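PDB 3FHK: bacilliredoxin BrxA from Bacillus subtilis, which removes bacillithiol from S-bacillithiolated proteins, acting as a dithiol bacilliredoxin of the thioredoxin superfamily with a CXC active-site motif. Local coordinates for residues A26-L31 with L49-S54; T68-Q73 with K137-A142. The protein carries 2 engineered substitutions. All coordinates share one frame; numbering follows the deposited sequence.

Contact 1. Residues A26-L31 with L49-S54; sequences AGFEEL and LVVVNS
The phenyl ring of F28 reaches the side chains of L49 and V51 through one corner of its rim, and those two contacts make up the whole apolar meeting of 26-31 with 49-54. CE2 is the shared atom: it lies 3.6 Å from V51 CG2 and 3.8 Å from L49 CD2. The leucine methyl sits at the ring edge, in the ring plane, and also touches CZ. V51 CG2 approaches obliquely and lies farther from F28 CD2, at 4.1 Å, its side chain running at about a right angle to that of F28. The bond from CA to CB of F28 points toward the second segment, and CG anti to the carbonyl carbon (chi1 -68°) carries the ring on to L49 and V51, although the backbones stay 8.5 Å apart between the CA atoms of F28 and V51. Replacing F28 by alanine would remove the ring, and the CD2 methyl of L49 and the CG2 methyl of V51 would probably lose the aromatic carbon that they share, opening a gap between them.

The side away from this corner is looser: G27, at positive phi the C-prime residue of the Schellman motif that ends helix 2-24, and E29 are exposed, and E30 is partly exposed, its charge taken up by a salt bridge with R20.

No hydrogen bond joins the two segments, because strand 80-85 runs between them in the sheet and pairs with both, through T81 and T83 on one side and N80 and V82 on the other. The F28 ring therefore bridges over that middle strand on the face packed by helices 2-24 and 57-73, where L23 touches both F28 and V51, T68 touches F28, and A67 meets V51.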
loop_
_atom_site.group_PDB
_atom_site.type_symbol
_atom_site.label_atom_id
_atom_site.label_comp_id
_atom_site.label_asym_id
_atom_site.label_seq_id
_atom_site.Cartn_x
_atom_site.Cartn_y
_atom_site.Cartn_z
ATOM N N ALA A 26 0.349 18.855 26.263
ATOM C CA ALA A 26 0.985 20.031 26.838
ATOM C C ALA A 26 -0.043 21.138 27.113
ATOM O O ALA A 26 0.313 22.301 27.295
ATOM C CB ALA A 26 2.083 20.534 25.926
ATOM N N GLY A 27 -1.317 20.775 27.152
ATOM C CA GLY A 27 -2.349 21.737 27.477
ATOM C C GLY A 27 -2.910 22.516 26.289
ATOM O O GLY A 27 -3.793 23.335 26.478
ATOM N N PHE A 28 -2.409 22.278 25.072
ATOM C CA PHE A 28 -3.032 22.875 23.878
ATOM C C PHE A 28 -4.320 22.142 23.536
ATOM O O PHE A 28 -4.321 20.927 23.306
ATOM C CB PHE A 28 -2.101 22.888 22.652
ATOM C CG PHE A 28 -0.932 23.810 22.796
ATOM C CD1 PHE A 28 0.041 23.572 23.765
ATOM C CD2 PHE A 28 -0.799 24.916 21.972
ATOM C CE1 PHE A 28 1.128 24.425 23.916
ATOM C CE2 PHE A 28 0.289 25.775 22.105
ATOM C CZ PHE A 28 1.253 25.531 23.081
ATOM N N GLU A 29 -5.417 22.890 23.528
ATOM C CA GLU A 29 -6.714 22.341 23.170
ATOM C C GLU A 29 -6.861 22.163 21.665
ATOM O O GLU A 29 -6.628 23.090 20.881
ATOM C CB GLU A 29 -7.842 23.225 23.689
ATOM C CG GLU A 29 -9.211 22.758 23.239
ATOM C CD GLU A 29 -10.328 23.449 23.984
ATOM O OE1 GLU A 29 -10.117 23.798 25.165
ATOM O OE2 GLU A 29 -11.412 23.641 23.393
ATOM N N GLU A 30 -7.257 20.958 21.279
ATOM C CA GLU A 30 -7.536 20.637 19.889
ATOM C C GLU A 30 -8.861 21.239 19.442
ATOM O O GLU A 30 -9.875 21.076 20.109
ATOM C CB GLU A 30 -7.608 19.122 19.698
ATOM C CG GLU A 30 -6.324 18.503 19.263
ATOM C CD GLU A 30 -6.519 17.111 18.706
ATOM O OE1 GLU A 30 -7.063 16.243 19.423
ATOM O OE2 GLU A 30 -6.119 16.889 17.546
ATOM N N LEU A 31 -8.847 21.941 18.316
ATOM C CA LEU A 31 -10.096 22.297 17.654
ATOM C C LEU A 31 -10.119 21.548 16.339
ATOM O O LEU A 31 -9.378 21.868 15.424
ATOM C CB LEU A 31 -10.205 23.803 17.455
ATOM C CG LEU A 31 -9.968 24.575 18.760
ATOM C CD1 LEU A 31 -9.549 26.004 18.471
ATOM C CD2 LEU A 31 -11.194 24.538 19.669
ATOM N N LEU A 49 -2.320 31.599 22.173
ATOM C CA LEU A 49 -1.379 31.059 21.203
ATOM C C LEU A 49 -2.085 29.982 20.400
ATOM O O LEU A 49 -2.553 28.986 20.948
ATOM C CB LEU A 49 -0.132 30.476 21.874
ATOM C CG LEU A 49 0.855 29.878 20.867
ATOM C CD1 LEU A 49 1.354 30.969 19.951
ATOM C CD2 LEU A 49 2.033 29.157 21.556
ATOM N N VAL A 50 -2.180 30.209 19.102
ATOM C CA VAL A 50 -2.748 29.240 18.194
ATOM C C VAL A 50 -1.579 28.612 17.461
ATOM O O VAL A 50 -0.696 29.310 16.941
ATOM C CB VAL A 50 -3.707 29.917 17.178
ATOM C CG1 VAL A 50 -4.198 28.912 16.135
ATOM C CG2 VAL A 50 -4.899 30.584 17.909
ATOM N N VAL A 51 -1.548 27.290 17.441
ATOM C CA VAL A 51 -0.552 26.591 16.648
ATOM C C VAL A 51 -1.246 25.872 15.510
ATOM O O VAL A 51 -2.151 25.062 15.722
ATOM C CB VAL A 51 0.253 25.580 17.477
ATOM C CG1 VAL A 51 1.212 24.798 16.574
ATOM C CG2 VAL A 51 1.008 26.299 18.587
ATOM N N VAL A 52 -0.843 26.205 14.297
ATOM C CA VAL A 52 -1.303 25.458 13.145
ATOM C C VAL A 52 -0.338 24.316 12.909
ATOM O O VAL A 52 0.779 24.510 12.409
ATOM C CB VAL A 52 -1.409 26.336 11.909
ATOM C CG1 VAL A 52 -1.771 25.480 10.705
ATOM C CG2 VAL A 52 -2.453 27.405 12.148
ATOM N N ASN A 53 -0.783 23.127 13.296
ATOM C CA ASN A 53 0.058 21.948 13.315
ATOM C C ASN A 53 0.169 21.352 11.916
ATOM O O ASN A 53 -0.559 21.761 11.010
ATOM C CB ASN A 53 -0.508 20.935 14.314
ATOM C CG ASN A 53 0.541 19.963 14.825
ATOM O OD1 ASN A 53 1.717 20.048 14.464
ATOM N ND2 ASN A 53 0.114 19.024 15.661
ATOM N N SER A 54 1.089 20.404 11.742
ATOM C CA SER A 54 1.373 19.820 10.431
ATOM C C SER A 54 2.201 18.543 10.590
ATOM O O SER A 54 2.863 18.355 11.601
ATOM C CB SER A 54 2.133 20.829 9.558
ATOM O OG SER A 54 2.787 20.192 8.464
#

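Contact 2. Residues T68-Q73 with K137-A142; sequences TQAVLQ and KNLTAA
A70 points its single methyl group at helix 132-146 and is met there by two consecutive residues, L139 and T140. L139 points its side chain back at A70 and lies alongside the methyl: CD1 comes within 3.7 Å of A70 CB, and L139 CB, at the root of the same side chain, is 3.8 Å from it. The leucine thus touches with its base and one branch together.

T140 is turned differently. Its hydroxyl OG1 stands between the backbone N and the carbonyl carbon (chi1 61°), which leaves the methyl CG2 anti to the carbonyl carbon and 4.0 Å from A70 CB. From its place OG1 hydrogen-bonds to the carbonyl O of M136, one turn earlier in its own helix. The residue thereby keeps its polar atom engaged within the helix and offers carbon to the neighbour.

A small residue at the meeting point goes with close approach of the backbones, the CA atoms of A70 and T140 being 6.1 Å apart. M136 and F143 also touch A70, so residues on successive turns of helix 132-146 line up against it, and I122 of strand 117-122 packs on L139.

With no hydrogen bond or charge pair across the interface, the two helices are joined here by shape and apolar burial alone, an attraction that depends on close fit rather than on bond direction.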
loop_
_atom_site.group_PDB
_atom_site.type_symbol
_atom_site.label_atom_id
_atom_site.label_comp_id
_atom_site.label_asym_id
_atom_site.label_seq_id
_atom_site.Cartn_x
_atom_site.Cartn_y
_atom_site.Cartn_z
ATOM N N THR A 68 5.599 24.602 22.754
ATOM C CA THR A 68 5.324 24.037 24.072
ATOM C C THR A 68 6.351 24.490 25.112
ATOM O O THR A 68 6.016 24.682 26.279
ATOM C CB THR A 68 5.215 22.487 24.033
ATOM O OG1 THR A 68 6.473 21.913 23.656
ATOM C CG2 THR A 68 4.140 22.063 23.034
ATOM N N GLN A 69 7.594 24.673 24.674
ATOM C CA GLN A 69 8.658 25.114 25.564
ATOM C C GLN A 69 8.553 26.602 25.889
ATOM O O GLN A 69 8.760 27.005 27.037
ATOM C CB GLN A 69 10.036 24.763 24.988
ATOM C CG GLN A 69 10.353 23.263 25.052
ATOM C CD GLN A 69 11.507 22.842 24.152
ATOM O OE1 GLN A 69 11.476 21.769 23.549
ATOM N NE2 GLN A 69 12.531 23.684 24.060
ATOM N N ALA A 70 8.227 27.418 24.889
ATOM C CA ALA A 70 8.086 28.850 25.121
ATOM C C ALA A 70 7.001 29.090 26.161
ATOM O O ALA A 70 7.148 29.916 27.067
ATOM C CB ALA A 70 7.753 29.588 23.807
ATOM N N VAL A 71 5.922 28.327 26.040
ATOM C CA VAL A 71 4.769 28.467 26.919
ATOM C C VAL A 71 5.025 28.013 28.354
ATOM O O VAL A 71 4.431 28.540 29.306
ATOM C CB VAL A 71 3.560 27.725 26.326
ATOM C CG1 VAL A 71 2.677 27.169 27.405
ATOM C CG2 VAL A 71 2.771 28.673 25.402
ATOM N N LEU A 72 5.909 27.034 28.512
ATOM C CA LEU A 72 6.184 26.474 29.823
ATOM C C LEU A 72 7.316 27.212 30.527
ATOM O O LEU A 72 7.389 27.230 31.763
ATOM C CB LEU A 72 6.536 24.996 29.689
ATOM C CG LEU A 72 5.382 24.032 29.421
ATOM C CD1 LEU A 72 5.938 22.646 29.106
ATOM C CD2 LEU A 72 4.434 23.982 30.620
ATOM N N GLN A 73 8.184 27.834 29.733
ATOM C CA GLN A 73 9.415 28.420 30.251
ATOM C C GLN A 73 9.348 29.925 30.518
ATOM O O GLN A 73 10.060 30.437 31.381
ATOM C CB GLN A 73 10.572 28.108 29.305
ATOM C CG GLN A 73 10.966 26.635 29.319
ATOM C CD GLN A 73 11.982 26.291 28.252
ATOM O OE1 GLN A 73 12.005 25.169 27.742
ATOM N NE2 GLN A 73 12.826 27.262 27.897
ATOM N N LYS A 137 12.739 32.535 20.982
ATOM C CA LYS A 137 12.989 33.948 21.236
ATOM C C LYS A 137 11.930 34.786 20.527
ATOM O O LYS A 137 11.514 35.834 21.018
ATOM C CB LYS A 137 14.388 34.334 20.748
ATOM C CG LYS A 137 14.793 35.775 21.058
ATOM N N ASN A 138 11.500 34.309 19.363
ATOM C CA ASN A 138 10.433 34.948 18.616
ATOM C C ASN A 138 9.149 34.925 19.435
ATOM O O ASN A 138 8.535 35.959 19.672
ATOM C CB ASN A 138 10.237 34.224 17.278
ATOM C CG ASN A 138 9.242 34.923 16.364
ATOM O OD1 ASN A 138 8.375 35.670 16.818
ATOM N ND2 ASN A 138 9.356 34.667 15.063
ATOM N N LEU A 139 8.751 33.732 19.867
ATOM C CA LEU A 139 7.541 33.560 20.665
ATOM C C LEU A 139 7.590 34.353 21.967
ATOM O O LEU A 139 6.651 35.071 22.298
ATOM C CB LEU A 139 7.327 32.081 20.995
ATOM C CG LEU A 139 6.631 31.242 19.931
ATOM C CD1 LEU A 139 6.741 29.760 20.237
ATOM C CD2 LEU A 139 5.174 31.659 19.825
ATOM N N THR A 140 8.684 34.208 22.710
ATOM C CA THR A 140 8.768 34.796 24.040
ATOM C C THR A 140 8.797 36.320 24.013
ATOM O O THR A 140 8.218 36.973 24.882
ATOM C CB THR A 140 9.982 34.243 24.852
ATOM O OG1 THR A 140 11.205 34.546 24.172
ATOM C CG2 THR A 140 9.865 32.749 25.028
ATOM N N ALA A 141 9.467 36.885 23.013
ATOM C CA ALA A 141 9.476 38.330 22.829
ATOM C C ALA A 141 8.069 38.825 22.519
ATOM O O ALA A 141 7.692 39.933 22.901
ATOM C CB ALA A 141 10.435 38.724 21.722
ATOM N N ALA A 142 7.296 37.991 21.824
ATOM C CA ALA A 142 5.897 38.289 21.550
ATOM C C ALA A 142 5.071 38.164 22.829
ATOM O O ALA A 142 4.247 39.025 23.107
ATOM C CB ALA A 142 5.351 37.369 20.458
#

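From the N terminus, the chain leaves helix 2-24, runs through 26-31 and helix 34-43, and returns as strand 47-53, where contact 1 closes this beta-alpha-beta crossover. Helix 57-73 follows directly, and its C-terminal turns open contact 2, which closes only after a further 63 residues that include strands 80-85, 109-114 and 117-122. The two loops are in series, neither nesting nor crossing. Their centres lie 14 Å apart, yet they touch: L49 meets V71 and L139, and T68 meets A26 and F28. Contact 1 thus reaches across strand 80-85, on the side of the sheet where helix 57-73 packs, and contact 2 ties that helix to the C-terminal helix 132-146 in this thioredoxin-superfamily fold.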